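Local structure of hydrolase, haloacid dehalogenase-like family (Streptococcus pneumoniae, 2FI1) at residues 88-93 with 182-187; 30-35 with 61-66; 107-112 with 127-132. The protein is probably a hydrolase of the haloacid dehalogenase-like family and binds a calcium ion. One frame throughout, in Å; residues are numbered along the deposited sequence.

Contact 1 (88-93 with 182-187); sequences SDLLED and VNLRQV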
ATOM      1  N   SER A  88      -1.199   6.962 -10.680  1.00  9.37           N
ATOM      2  CA  SER A  88      -0.176   7.844 -11.248  1.00 10.01           C
ATOM      3  C   SER A  88      -0.763   9.196 -11.676  1.00  9.43           C
ATOM      4  O   SER A  88      -0.134  10.240 -11.470  1.00  9.09           O
ATOM      5  CB  SER A  88       0.586   7.145 -12.376  1.00 11.07           C
ATOM      6  OG  SER A  88      -0.242   6.833 -13.455  1.00 16.52           O
ATOM      7  N   ASP A  89      -1.989   9.190 -12.196  1.00  8.94           N
ATOM      8  CA  ASP A  89      -2.655  10.445 -12.560  1.00  9.03           C
ATOM      9  C   ASP A  89      -2.942  11.331 -11.347  1.00  8.56           C
ATOM     10  O   ASP A  89      -2.881  12.548 -11.427  1.00  9.14           O
ATOM     11  CB  ASP A  89      -3.976  10.190 -13.283  1.00  9.37           C
ATOM     12  CG  ASP A  89      -3.804   9.733 -14.719  1.00 11.34           C
ATOM     13  OD1 ASP A  89      -2.785  10.073 -15.364  1.00 12.02           O
ATOM     14  OD2 ASP A  89      -4.736   9.063 -15.225  1.00 14.68           O
ATOM     15  N   LEU A  90      -3.306  10.723 -10.213  1.00  8.47           N
ATOM     16  CA  LEU A  90      -3.566  11.511  -9.015  1.00  8.38           C
ATOM     17  C   LEU A  90      -2.275  12.112  -8.476  1.00  7.64           C
ATOM     18  O   LEU A  90      -2.239  13.281  -8.106  1.00  7.35           O
ATOM     19  CB  LEU A  90      -4.293  10.689  -7.939  1.00  8.58           C
ATOM     20  CG  LEU A  90      -4.549  11.435  -6.627  1.00  9.05           C
ATOM     21  CD1 LEU A  90      -5.334  12.715  -6.862  1.00  9.35           C
ATOM     22  CD2 LEU A  90      -5.282  10.554  -5.627  1.00 10.01           C
ATOM     23  N   LEU A  91      -1.218  11.306  -8.427  1.00  7.62           N
ATOM     24  CA  LEU A  91       0.071  11.826  -7.999  1.00  7.56           C
ATOM     25  C   LEU A  91       0.484  13.027  -8.868  1.00  7.47           C
ATOM     26  O   LEU A  91       0.953  14.047  -8.367  1.00  7.29           O
ATOM     27  CB  LEU A  91       1.136  10.731  -8.028  1.00  7.34           C
ATOM     28  CG  LEU A  91       0.900   9.565  -7.066  1.00  8.05           C
ATOM     29  CD1 LEU A  91       1.979   8.510  -7.266  1.00  8.43           C
ATOM     30  CD2 LEU A  91       0.864   9.994  -5.606  1.00  9.02           C
ATOM     31  N   GLU A  92       0.258  12.906 -10.174  1.00  8.03           N
ATOM     32  CA  GLU A  92       0.611  13.993 -11.093  1.00  8.46           C
ATOM     33  C   GLU A  92      -0.227  15.249 -10.878  1.00  8.55           C
ATOM     34  O   GLU A  92       0.310  16.355 -10.840  1.00  8.75           O
ATOM     35  CB  GLU A  92       0.493  13.528 -12.537  1.00  8.69           C
ATOM     36  CG  GLU A  92       1.009  14.533 -13.573  1.00  9.22           C
ATOM     37  CD  GLU A  92       2.468  14.929 -13.378  1.00 10.75           C
ATOM     38  OE1 GLU A  92       3.247  14.190 -12.732  1.00  8.68           O
ATOM     39  OE2 GLU A  92       2.851  16.011 -13.870  1.00 10.50           O
ATOM     40  N   ASP A  93      -1.542  15.083 -10.707  1.00  8.06           N
ATOM     41  CA  ASP A  93      -2.387  16.246 -10.495  1.00  8.82           C
ATOM     42  C   ASP A  93      -1.963  17.003  -9.240  1.00  8.95           C
ATOM     43  O   ASP A  93      -1.968  18.222  -9.200  1.00  9.27           O
ATOM     44  CB  ASP A  93      -3.865  15.850 -10.396  1.00  9.14           C
ATOM     45  CG  ASP A  93      -4.477  15.465 -11.725  1.00 10.66           C
ATOM     46  OD1 ASP A  93      -3.970  15.898 -12.786  1.00 11.57           O
ATOM     47  OD2 ASP A  93      -5.488  14.736 -11.730  1.00  9.76           O
ATOM     48  N   VAL A 182     -10.926   7.261  -6.748  1.00 10.25           N
ATOM     49  CA  VAL A 182     -12.049   8.130  -7.100  1.00 11.49           C
ATOM     50  C   VAL A 182     -12.575   8.862  -5.861  1.00 10.16           C
ATOM     51  O   VAL A 182     -12.844  10.060  -5.905  1.00 10.17           O
ATOM     52  CB  VAL A 182     -13.206   7.344  -7.807  1.00 12.50           C
ATOM     53  CG1 VAL A 182     -14.507   8.159  -7.855  1.00 15.16           C
ATOM     54  CG2 VAL A 182     -12.792   6.923  -9.216  1.00 14.70           C
ATOM     55  N   ASN A 183     -12.710   8.147  -4.748  1.00  9.75           N
ATOM     56  CA  ASN A 183     -13.227   8.784  -3.549  1.00  9.36           C
ATOM     57  C   ASN A 183     -12.269   9.809  -2.957  1.00  8.99           C
ATOM     58  O   ASN A 183     -12.701  10.844  -2.450  1.00  9.39           O
ATOM     59  CB  ASN A 183     -13.589   7.758  -2.488  1.00  9.30           C
ATOM     60  CG  ASN A 183     -14.366   8.371  -1.361  1.00  9.24           C
ATOM     61  OD1 ASN A 183     -15.420   8.980  -1.577  1.00  9.86           O
ATOM     62  ND2 ASN A 183     -13.842   8.248  -0.149  1.00  8.99           N
ATOM     63  N   LEU A 184     -10.969   9.522  -3.001  1.00  8.61           N
ATOM     64  CA  LEU A 184      -9.982  10.485  -2.542  1.00  9.00           C
ATOM     65  C   LEU A 184     -10.019  11.741  -3.417  1.00  8.77           C
ATOM     66  O   LEU A 184      -9.980  12.853  -2.908  1.00  8.81           O
ATOM     67  CB  LEU A 184      -8.591   9.858  -2.532  1.00  9.15           C
ATOM     68  CG  LEU A 184      -7.438  10.770  -2.094  1.00  9.00           C
ATOM     69  CD1 LEU A 184      -7.716  11.439  -0.780  1.00  9.32           C
ATOM     70  CD2 LEU A 184      -6.164   9.953  -2.021  1.00  9.73           C
ATOM     71  N   ARG A 185     -10.126  11.558  -4.731  1.00  8.76           N
ATOM     72  CA  ARG A 185     -10.302  12.711  -5.629  1.00  9.53           C
ATOM     73  C   ARG A 185     -11.527  13.529  -5.248  1.00 10.10           C
ATOM     74  O   ARG A 185     -11.475  14.753  -5.247  1.00 10.30           O
ATOM     75  CB  ARG A 185     -10.449  12.256  -7.076  1.00  9.46           C
ATOM     76  CG  ARG A 185      -9.158  11.826  -7.728  1.00  9.95           C
ATOM     77  CD  ARG A 185      -9.372  11.524  -9.200  1.00  9.89           C
ATOM     78  NE  ARG A 185      -8.115  11.318  -9.916  1.00  9.37           N
ATOM     79  CZ  ARG A 185      -7.318  12.292 -10.348  1.00  9.31           C
ATOM     80  NH1 ARG A 185      -7.583  13.562 -10.098  1.00  9.91           N
ATOM     81  NH2 ARG A 185      -6.217  11.967 -11.003  1.00  9.71           N
ATOM     82  N   GLN A 186     -12.634  12.856  -4.938  1.00 10.75           N
ATOM     83  CA  GLN A 186     -13.871  13.562  -4.574  1.00 12.47           C
ATOM     84  C   GLN A 186     -13.681  14.408  -3.318  1.00 12.21           C
ATOM     85  O   GLN A 186     -14.158  15.539  -3.248  1.00 12.74           O
ATOM     86  CB  GLN A 186     -15.022  12.560  -4.407  1.00 13.66           C
ATOM     87  CG  GLN A 186     -16.378  13.149  -3.999  1.00 17.83           C
ATOM     88  CD  GLN A 186     -17.031  14.006  -5.075  1.00 21.45           C
ATOM     89  OE1 GLN A 186     -17.193  15.220  -4.894  1.00 26.21           O
ATOM     90  NE2 GLN A 186     -17.448  13.380  -6.179  1.00 22.74           N
ATOM     91  N   VAL A 187     -12.969  13.878  -2.330  1.00 12.06           N
ATOM     92  CA  VAL A 187     -12.707  14.619  -1.101  1.00 13.20           C
ATOM     93  C   VAL A 187     -11.778  15.815  -1.354  1.00 12.78           C
ATOM     94  O   VAL A 187     -11.896  16.850  -0.690  1.00 13.81           O
ATOM     95  CB  VAL A 187     -12.154  13.666  -0.001  1.00 14.01           C
ATOM     96  CG1 VAL A 187     -11.608  14.435   1.178  1.00 16.23           C
ATOM     97  CG2 VAL A 187     -13.254  12.701   0.432  1.00 14.56           C
TER
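Leu90 and Arg185 have their CA atoms 7.6 Å apart where helix segments 88-93 and 182-187 run nearly parallel, at 21° with axes 11.3 Å apart. Arg185 bridges this gap. Its CG lies beside the backbone N (chi1 -76°), and the chain stays extended to NE, which carries the guanidinium across to the other helix. There NH1 and NH2 grip one oxygen in an end-on salt bridge: NH1 is 2.9 Å from Asp93 OD2, and NH2 is 3.0 Å from Asp93 OD2. The oxygen lies close to the guanidinium plane, but the carboxylate is turned 72° away from it. NH1 meets the anti lone pair of OD2, while NH2 comes from above the carboxylate plane. Leu90 covers one guanidinium face, with CD1 4.0 Å above it over its centre. The other branch of Leu90 reaches Leu184, CD2 to CD2 at 3.8 Å, and the two leucines cross at about a right angle. Arg185 NH1 has a second anionic partner in the C-terminal carboxylate of Ile190. The contact joins helices 87-96 and 181-188 of the alpha/beta core. Beneath it, Leu90 and Leu184 both pack on Trp11 of strand 8-11, and Leu184 also reaches His176 of strand 174-177.

Contact 2 (30-35 with 61-66); sequences ETLALY and PNLENF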
ATOM      1  N   GLU A  30      -3.934 -19.110  -9.163  1.00 13.70           N
ATOM      2  CA  GLU A  30      -3.166 -19.978 -10.051  1.00 15.74           C
ATOM      3  C   GLU A  30      -2.569 -21.167  -9.297  1.00 15.00           C
ATOM      4  O   GLU A  30      -2.493 -22.279  -9.838  1.00 15.76           O
ATOM      5  CB  GLU A  30      -2.119 -19.190 -10.845  1.00 16.42           C
ATOM      6  CG  GLU A  30      -0.933 -18.681 -10.097  1.00 19.44           C
ATOM      7  CD  GLU A  30       0.037 -17.927 -11.011  1.00 19.83           C
ATOM      8  OE1 GLU A  30      -0.070 -18.060 -12.254  1.00 26.32           O
ATOM      9  OE2 GLU A  30       0.890 -17.184 -10.495  1.00 24.16           O
ATOM     10  N   THR A  31      -2.178 -20.961  -8.043  1.00 14.13           N
ATOM     11  CA  THR A  31      -1.652 -22.057  -7.222  1.00 13.53           C
ATOM     12  C   THR A  31      -2.758 -23.081  -6.902  1.00 13.61           C
ATOM     13  O   THR A  31      -2.526 -24.291  -6.997  1.00 14.24           O
ATOM     14  CB  THR A  31      -0.983 -21.533  -5.934  1.00 13.50           C
ATOM     15  OG1 THR A  31      -0.018 -20.524  -6.263  1.00 12.86           O
ATOM     16  CG2 THR A  31      -0.276 -22.659  -5.184  1.00 13.66           C
ATOM     17  N   LEU A  32      -3.957 -22.618  -6.554  1.00 13.34           N
ATOM     18  CA  LEU A  32      -5.104 -23.518  -6.381  1.00 13.50           C
ATOM     19  C   LEU A  32      -5.347 -24.390  -7.615  1.00 14.43           C
ATOM     20  O   LEU A  32      -5.646 -25.586  -7.485  1.00 14.54           O
ATOM     21  CB  LEU A  32      -6.377 -22.739  -6.061  1.00 13.08           C
ATOM     22  CG  LEU A  32      -6.499 -22.133  -4.664  1.00 12.42           C
ATOM     23  CD1 LEU A  32      -7.725 -21.237  -4.639  1.00 11.86           C
ATOM     24  CD2 LEU A  32      -6.596 -23.206  -3.593  1.00 13.40           C
ATOM     25  N   ALA A  33      -5.195 -23.807  -8.799  1.00 15.22           N
ATOM     26  CA  ALA A  33      -5.459 -24.533 -10.045  1.00 16.33           C
ATOM     27  C   ALA A  33      -4.501 -25.706 -10.227  1.00 17.38           C
ATOM     28  O   ALA A  33      -4.867 -26.708 -10.847  1.00 17.53           O
ATOM     29  CB  ALA A  33      -5.394 -23.594 -11.234  1.00 16.48           C
ATOM     30  N   LEU A  34      -3.290 -25.598  -9.685  1.00 18.21           N
ATOM     31  CA  LEU A  34      -2.314 -26.701  -9.729  1.00 19.22           C
ATOM     32  C   LEU A  34      -2.839 -27.944  -9.021  1.00 19.52           C
ATOM     33  O   LEU A  34      -2.442 -29.068  -9.356  1.00 20.47           O
ATOM     34  CB  LEU A  34      -0.989 -26.301  -9.078  1.00 19.44           C
ATOM     35  CG  LEU A  34      -0.182 -25.187  -9.727  1.00 21.00           C
ATOM     36  CD1 LEU A  34       0.958 -24.781  -8.809  1.00 21.86           C
ATOM     37  CD2 LEU A  34       0.340 -25.625 -11.092  1.00 21.62           C
ATOM     38  N   TYR A  35      -3.715 -27.747  -8.041  1.00 19.69           N
ATOM     39  CA  TYR A  35      -4.328 -28.845  -7.296  1.00 19.86           C
ATOM     40  C   TYR A  35      -5.723 -29.205  -7.827  1.00 20.00           C
ATOM     41  O   TYR A  35      -6.445 -29.990  -7.203  1.00 21.02           O
ATOM     42  CB  TYR A  35      -4.413 -28.487  -5.810  1.00 19.75           C
ATOM     43  CG  TYR A  35      -3.077 -28.215  -5.168  1.00 19.37           C
ATOM     44  CD1 TYR A  35      -2.421 -29.195  -4.422  1.00 19.14           C
ATOM     45  CD2 TYR A  35      -2.467 -26.974  -5.297  1.00 18.55           C
ATOM     46  CE1 TYR A  35      -1.191 -28.941  -3.830  1.00 19.33           C
ATOM     47  CE2 TYR A  35      -1.241 -26.707  -4.713  1.00 19.12           C
ATOM     48  CZ  TYR A  35      -0.606 -27.692  -3.975  1.00 19.56           C
ATOM     49  OH  TYR A  35       0.606 -27.433  -3.392  1.00 19.84           O
ATOM     50  N   PRO A  61      -6.561 -25.977   3.047  1.00 18.08           N
ATOM     51  CA  PRO A  61      -6.086 -26.431   4.363  1.00 19.42           C
ATOM     52  C   PRO A  61      -5.155 -27.642   4.342  1.00 20.99           C
ATOM     53  O   PRO A  61      -4.234 -27.711   5.159  1.00 21.36           O
ATOM     54  CB  PRO A  61      -7.385 -26.759   5.107  1.00 19.78           C
ATOM     55  CG  PRO A  61      -8.383 -27.021   4.039  1.00 19.31           C
ATOM     56  CD  PRO A  61      -8.028 -26.050   2.949  1.00 18.24           C
ATOM     57  N   ASN A  62      -5.378 -28.569   3.414  1.00 22.27           N
ATOM     58  CA  ASN A  62      -4.584 -29.805   3.343  1.00 23.54           C
ATOM     59  C   ASN A  62      -3.915 -30.006   1.986  1.00 23.68           C
ATOM     60  O   ASN A  62      -3.637 -31.138   1.575  1.00 24.48           O
ATOM     61  CB  ASN A  62      -5.474 -31.006   3.673  1.00 24.09           C
ATOM     62  CG  ASN A  62      -6.138 -30.882   5.026  1.00 25.16           C
ATOM     63  OD1 ASN A  62      -7.363 -30.844   5.125  1.00 28.28           O
ATOM     64  ND2 ASN A  62      -5.329 -30.800   6.076  1.00 27.31           N
ATOM     65  N   LEU A  63      -3.643 -28.910   1.283  1.00 23.02           N
ATOM     66  CA  LEU A  63      -2.921 -28.985   0.027  1.00 22.71           C
ATOM     67  C   LEU A  63      -1.421 -28.981   0.314  1.00 23.28           C
ATOM     68  O   LEU A  63      -0.889 -28.027   0.896  1.00 23.12           O
ATOM     69  CB  LEU A  63      -3.315 -27.829  -0.897  1.00 22.32           C
ATOM     70  CG  LEU A  63      -4.796 -27.754  -1.286  1.00 20.81           C
ATOM     71  CD1 LEU A  63      -5.010 -26.651  -2.315  1.00 20.38           C
ATOM     72  CD2 LEU A  63      -5.311 -29.104  -1.824  1.00 21.30           C
ATOM     73  N   GLU A  64      -0.748 -30.056  -0.088  1.00 23.47           N
ATOM     74  CA  GLU A  64       0.659 -30.261   0.249  1.00 23.97           C
ATOM     75  C   GLU A  64       1.556 -29.280  -0.506  1.00 22.97           C
ATOM     76  O   GLU A  64       1.441 -29.149  -1.718  1.00 23.30           O
ATOM     77  CB  GLU A  64       1.076 -31.707  -0.064  1.00 23.97           C
ATOM     78  CG  GLU A  64       2.503 -32.055   0.362  1.00 25.52           C
ATOM     79  CD  GLU A  64       2.833 -33.533   0.213  1.00 26.26           C
ATOM     80  OE1 GLU A  64       2.294 -34.184  -0.711  1.00 29.91           O
ATOM     81  OE2 GLU A  64       3.647 -34.043   1.021  1.00 30.22           O
ATOM     82  N   ASN A  65       2.451 -28.612   0.228  1.00 22.55           N
ATOM     83  CA  ASN A  65       3.394 -27.625  -0.333  1.00 21.84           C
ATOM     84  C   ASN A  65       2.725 -26.364  -0.897  1.00 20.00           C
ATOM     85  O   ASN A  65       3.344 -25.644  -1.681  1.00 19.70           O
ATOM     86  CB  ASN A  65       4.276 -28.242  -1.433  1.00 22.56           C
ATOM     87  CG  ASN A  65       4.981 -29.514  -0.986  1.00 24.19           C
ATOM     88  OD1 ASN A  65       5.481 -29.600   0.136  1.00 28.45           O
ATOM     89  ND2 ASN A  65       5.030 -30.508  -1.874  1.00 27.69           N
ATOM     90  N   PHE A  66       1.479 -26.097  -0.511  1.00 18.10           N
ATOM     91  CA  PHE A  66       0.729 -24.998  -1.126  1.00 16.56           C
ATOM     92  C   PHE A  66       1.395 -23.654  -0.867  1.00 15.95           C
ATOM     93  O   PHE A  66       1.633 -22.892  -1.804  1.00 14.87           O
ATOM     94  CB  PHE A  66      -0.715 -24.951  -0.627  1.00 15.86           C
ATOM     95  CG  PHE A  66      -1.506 -23.806  -1.204  1.00 15.04           C
ATOM     96  CD1 PHE A  66      -2.224 -23.969  -2.378  1.00 14.88           C
ATOM     97  CD2 PHE A  66      -1.505 -22.553  -0.590  1.00 15.09           C
ATOM     98  CE1 PHE A  66      -2.943 -22.900  -2.925  1.00 15.00           C
ATOM     99  CE2 PHE A  66      -2.209 -21.493  -1.137  1.00 15.06           C
ATOM    100  CZ  PHE A  66      -2.926 -21.667  -2.302  1.00 15.04           C
TER
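Tyr35 and Phe66 reach each other by different first torsions. The ring of Tyr35 swings to the side of its backbone N (chi1 -60°), whereas that of Phe66 extends directly opposite its N (chi1 178°). The two rings meet obliquely, with centroids 5.9 Å apart and planes at 43°. Tyr35 CE2 is 3.7 Å from Phe66 CD1. Leu63 lies over one face of the Tyr35 ring. Its CB is 4.0 Å from the ring centroid and close to the ring normal, a CH-pi contact, and CD1 comes within 3.8 Å of Tyr35 CG. Thr31 turns its methyl onto a face of the Phe66 ring, CG2 to CE1 at 3.5 Å. Leu32 CD2 touches both Phe66 and Leu63, 3.7 Å from Phe66 CE1 and 4.0 Å from Leu63 CD1. The Thr31 hydroxyl bonds to Ala27 O in its own helix and to Asn73 ND2 of helix 66-77. Phe66 also makes an edge-to-face pair with Phe28. The polar link across the contact is short: Tyr35 OH donates to Glu64 O at 2.5 Å, from above the carbonyl plane. Glu64 belongs to the type II turn from Leu63 to Phe66, which leads into helix 66-77. The segments lie in the helical region from helix 20-34 to helix 66-77, consistent with the cap domain of HAD-like hydrolases. Leu63 covers the Tyr35 ring from CG to CE1, and Phe66 approaches obliquely from that same side, near CE2. The chemistry is thus largely apolar, with one hydroxyl tied to a main-chain carbonyl. That bond links Tyr35, just past helix 20-34, to the backbone of the turn, while the Glu64 side chain leads away.

Contact 3 (107-112 with 127-132); sequences RNDQVL and VVTSSS
Asp109 and Thr129 meet through a flat carboxylate whose OD1 is approached nearly head-on, in line with its C-O bond. Thr129 OG1 donates to Asp109 OD1 at 2.7 Å, the two side chains crossing at about a right angle. The other flat groups are met from above their planes. Ser130 N donates to Arg107 O at 2.9 Å in a nearly straight bond (173°). Gln110 N comes from above the Asn108 amide to OD1, at 3.1 Å, and this bond caps the start of helix 110-117. Ser131 OG lies beyond the two carboxylate oxygens, somewhat out of their plane, 3.3 Å from Asp109 OD1 and 3.0 Å from Thr129 OG1. A chi1 of 73° places Thr129 OG1 between the backbone N and the carbonyl carbon, where it faces Asp109. There it also accepts from Ser131 N, forming an ST turn. The same hydroxyl therefore shapes its own turn while bonding to Asp109 across the contact. Next to these polar groups the contact turns apolar. Leu112 CD2 is 3.7 Å from Val127 CG1, and Val111 CG1 meets that methyl too, at 3.9 Å. The Arg107 side chain is about 9 Å from the bound calcium ion. The contact ties the loop after strand 100-104 and the start of helix 110-117 to the end of strand 124-128, a beta-alpha-beta unit in the Rossmann-like core of the HAD fold. Val111 and Val127 both pack on Leu103, and Val128 pairs with strand 100-104 on one hand and reaches helix 141-149 on the other.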
ATOM      1  N   ARG A 107       8.204  -1.936   5.592  1.00  9.65           N
ATOM      2  CA  ARG A 107       8.985  -2.911   4.848  1.00 10.20           C
ATOM      3  C   ARG A 107      10.403  -2.403   4.662  1.00 10.97           C
ATOM      4  O   ARG A 107      10.691  -1.209   4.841  1.00 11.18           O
ATOM      5  CB  ARG A 107       8.335  -3.199   3.500  1.00 10.68           C
ATOM      6  CG  ARG A 107       6.957  -3.775   3.594  1.00 11.31           C
ATOM      7  CD  ARG A 107       6.987  -5.260   3.890  1.00 12.08           C
ATOM      8  NE  ARG A 107       5.656  -5.777   4.160  1.00 11.76           N
ATOM      9  CZ  ARG A 107       5.359  -7.066   4.298  1.00 12.39           C
ATOM     10  NH1 ARG A 107       6.313  -7.985   4.194  1.00 13.06           N
ATOM     11  NH2 ARG A 107       4.118  -7.438   4.542  1.00 13.26           N
ATOM     12  N   ASN A 108      11.303  -3.316   4.308  1.00 11.64           N
ATOM     13  CA  ASN A 108      12.688  -2.970   4.046  1.00 12.08           C
ATOM     14  C   ASN A 108      12.840  -2.311   2.661  1.00 12.55           C
ATOM     15  O   ASN A 108      11.854  -1.931   2.038  1.00 12.43           O
ATOM     16  CB  ASN A 108      13.601  -4.200   4.232  1.00 12.67           C
ATOM     17  CG  ASN A 108      13.361  -5.286   3.208  1.00 12.73           C
ATOM     18  OD1 ASN A 108      12.718  -5.068   2.183  1.00 13.45           O
ATOM     19  ND2 ASN A 108      13.889  -6.482   3.484  1.00 13.71           N
ATOM     20  N   ASP A 109      14.072  -2.188   2.189  1.00 13.93           N
ATOM     21  CA  ASP A 109      14.329  -1.437   0.958  1.00 15.08           C
ATOM     22  C   ASP A 109      13.796  -2.095  -0.341  1.00 16.12           C
ATOM     23  O   ASP A 109      13.970  -1.524  -1.415  1.00 16.15           O
ATOM     24  CB  ASP A 109      15.817  -1.056   0.864  1.00 15.54           C
ATOM     25  CG  ASP A 109      16.204   0.082   1.807  1.00 17.77           C
ATOM     26  OD1 ASP A 109      15.323   0.856   2.261  1.00 19.36           O
ATOM     27  OD2 ASP A 109      17.413   0.237   2.080  1.00 22.75           O
ATOM     28  N   GLN A 110      13.120  -3.249  -0.272  1.00 17.16           N
ATOM     29  CA  GLN A 110      12.342  -3.757  -1.435  1.00 17.73           C
ATOM     30  C   GLN A 110      11.262  -2.769  -1.893  1.00 17.33           C
ATOM     31  O   GLN A 110      10.878  -2.728  -3.069  1.00 17.14           O
ATOM     32  CB  GLN A 110      11.659  -5.104  -1.141  1.00 17.96           C
ATOM     33  CG  GLN A 110      11.118  -5.791  -2.411  1.00 20.36           C
ATOM     34  CD  GLN A 110      10.071  -6.867  -2.157  1.00 20.63           C
ATOM     35  OE1 GLN A 110       9.784  -7.226  -1.009  1.00 24.39           O
ATOM     36  NE2 GLN A 110       9.492  -7.389  -3.241  1.00 22.72           N
ATOM     37  N   VAL A 111      10.752  -1.986  -0.956  1.00 15.85           N
ATOM     38  CA  VAL A 111       9.827  -0.895  -1.267  1.00 15.78           C
ATOM     39  C   VAL A 111      10.354  -0.110  -2.449  1.00 15.11           C
ATOM     40  O   VAL A 111       9.603   0.261  -3.347  1.00 14.99           O
ATOM     41  CB  VAL A 111       9.641   0.047  -0.039  1.00 15.65           C
ATOM     42  CG1 VAL A 111       8.962   1.370  -0.437  1.00 16.56           C
ATOM     43  CG2 VAL A 111       8.830  -0.657   1.040  1.00 16.45           C
ATOM     44  N   LEU A 112      11.655   0.146  -2.457  1.00 13.77           N
ATOM     45  CA  LEU A 112      12.216   1.021  -3.458  1.00 13.43           C
ATOM     46  C   LEU A 112      12.111   0.377  -4.835  1.00 13.07           C
ATOM     47  O   LEU A 112      11.833   1.066  -5.817  1.00 12.64           O
ATOM     48  CB  LEU A 112      13.650   1.396  -3.104  1.00 13.37           C
ATOM     49  CG  LEU A 112      13.847   1.972  -1.692  1.00 14.94           C
ATOM     50  CD1 LEU A 112      15.296   2.397  -1.502  1.00 15.62           C
ATOM     51  CD2 LEU A 112      12.906   3.119  -1.397  1.00 16.79           C
ATOM     52  N   VAL A 127      11.186   8.643   0.823  1.00  8.40           N
ATOM     53  CA  VAL A 127      10.586   7.353   1.143  1.00  8.18           C
ATOM     54  C   VAL A 127      11.238   6.856   2.430  1.00  8.59           C
ATOM     55  O   VAL A 127      12.467   6.705   2.488  1.00  9.21           O
ATOM     56  CB  VAL A 127      10.798   6.328   0.019  1.00  8.12           C
ATOM     57  CG1 VAL A 127      10.252   4.966   0.426  1.00  8.88           C
ATOM     58  CG2 VAL A 127      10.157   6.801  -1.273  1.00  8.56           C
ATOM     59  N   VAL A 128      10.418   6.629   3.450  1.00  8.28           N
ATOM     60  CA  VAL A 128      10.869   6.081   4.732  1.00  9.20           C
ATOM     61  C   VAL A 128      10.568   4.588   4.701  1.00  9.10           C
ATOM     62  O   VAL A 128       9.415   4.193   4.533  1.00  9.61           O
ATOM     63  CB  VAL A 128      10.135   6.748   5.905  1.00  9.36           C
ATOM     64  CG1 VAL A 128      10.473   6.047   7.231  1.00 10.32           C
ATOM     65  CG2 VAL A 128      10.453   8.253   5.951  1.00 10.72           C
ATOM     66  N   THR A 129      11.611   3.763   4.844  1.00  9.35           N
ATOM     67  CA  THR A 129      11.457   2.317   4.978  1.00  9.82           C
ATOM     68  C   THR A 129      11.959   1.916   6.361  1.00 10.16           C
ATOM     69  O   THR A 129      12.392   2.765   7.129  1.00 10.15           O
ATOM     70  CB  THR A 129      12.274   1.559   3.919  1.00  9.80           C
ATOM     71  OG1 THR A 129      13.661   1.635   4.251  1.00 10.99           O
ATOM     72  CG2 THR A 129      12.056   2.141   2.529  1.00 10.13           C
ATOM     73  N   SER A 130      11.915   0.621   6.662  1.00 10.20           N
ATOM     74  CA  SER A 130      12.388   0.148   7.969  1.00 10.29           C
ATOM     75  C   SER A 130      13.836   0.530   8.242  1.00 10.55           C
ATOM     76  O   SER A 130      14.228   0.680   9.401  1.00 10.19           O
ATOM     77  CB  SER A 130      12.237  -1.356   8.092  1.00 10.64           C
ATOM     78  OG  SER A 130      13.067  -2.033   7.172  1.00 13.18           O
ATOM     79  N   SER A 131      14.631   0.709   7.188  1.00 11.31           N
ATOM     80  CA  SER A 131      16.045   1.017   7.352  1.00 12.75           C
ATOM     81  C   SER A 131      16.296   2.414   7.929  1.00 13.17           C
ATOM     82  O   SER A 131      17.411   2.718   8.329  1.00 14.21           O
ATOM     83  CB  SER A 131      16.798   0.838   6.033  1.00 13.33           C
ATOM     84  OG  SER A 131      16.471   1.870   5.132  1.00 16.69           O
ATOM     85  N   SER A 132      15.263   3.261   7.977  1.00 13.51           N
ATOM     86  CA  SER A 132      15.359   4.545   8.693  1.00 14.33           C
ATOM     87  C   SER A 132      15.345   4.394  10.214  1.00 13.85           C
ATOM     88  O   SER A 132      15.628   5.346  10.950  1.00 15.05           O
ATOM     89  CB  SER A 132      14.243   5.500   8.258  1.00 14.92           C
ATOM     90  OG  SER A 132      14.533   6.044   6.988  1.00 18.50           O
TER

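In the fold
From the N terminus, the chain passes through strand 8-11 and into the helical region, where contact 2 closes first, joining the end of helix 20-34 to the loop before helix 66-77. Contact 1 opens afterwards on helix 87-96 and closes near the C terminus on helix 181-188. Contact 3 opens and closes within that long span, so it is enclosed by contact 1, whereas contact 2 stands in series with both. Contacts 1 and 2 lie on opposite sides of the chain's centre, with their own centres 38 Å apart. Contact 1 joins two helices of the alpha/beta core, contact 3 ties elements within one beta-alpha-beta unit, and contact 2 lies within the helical region. No two contacts touch.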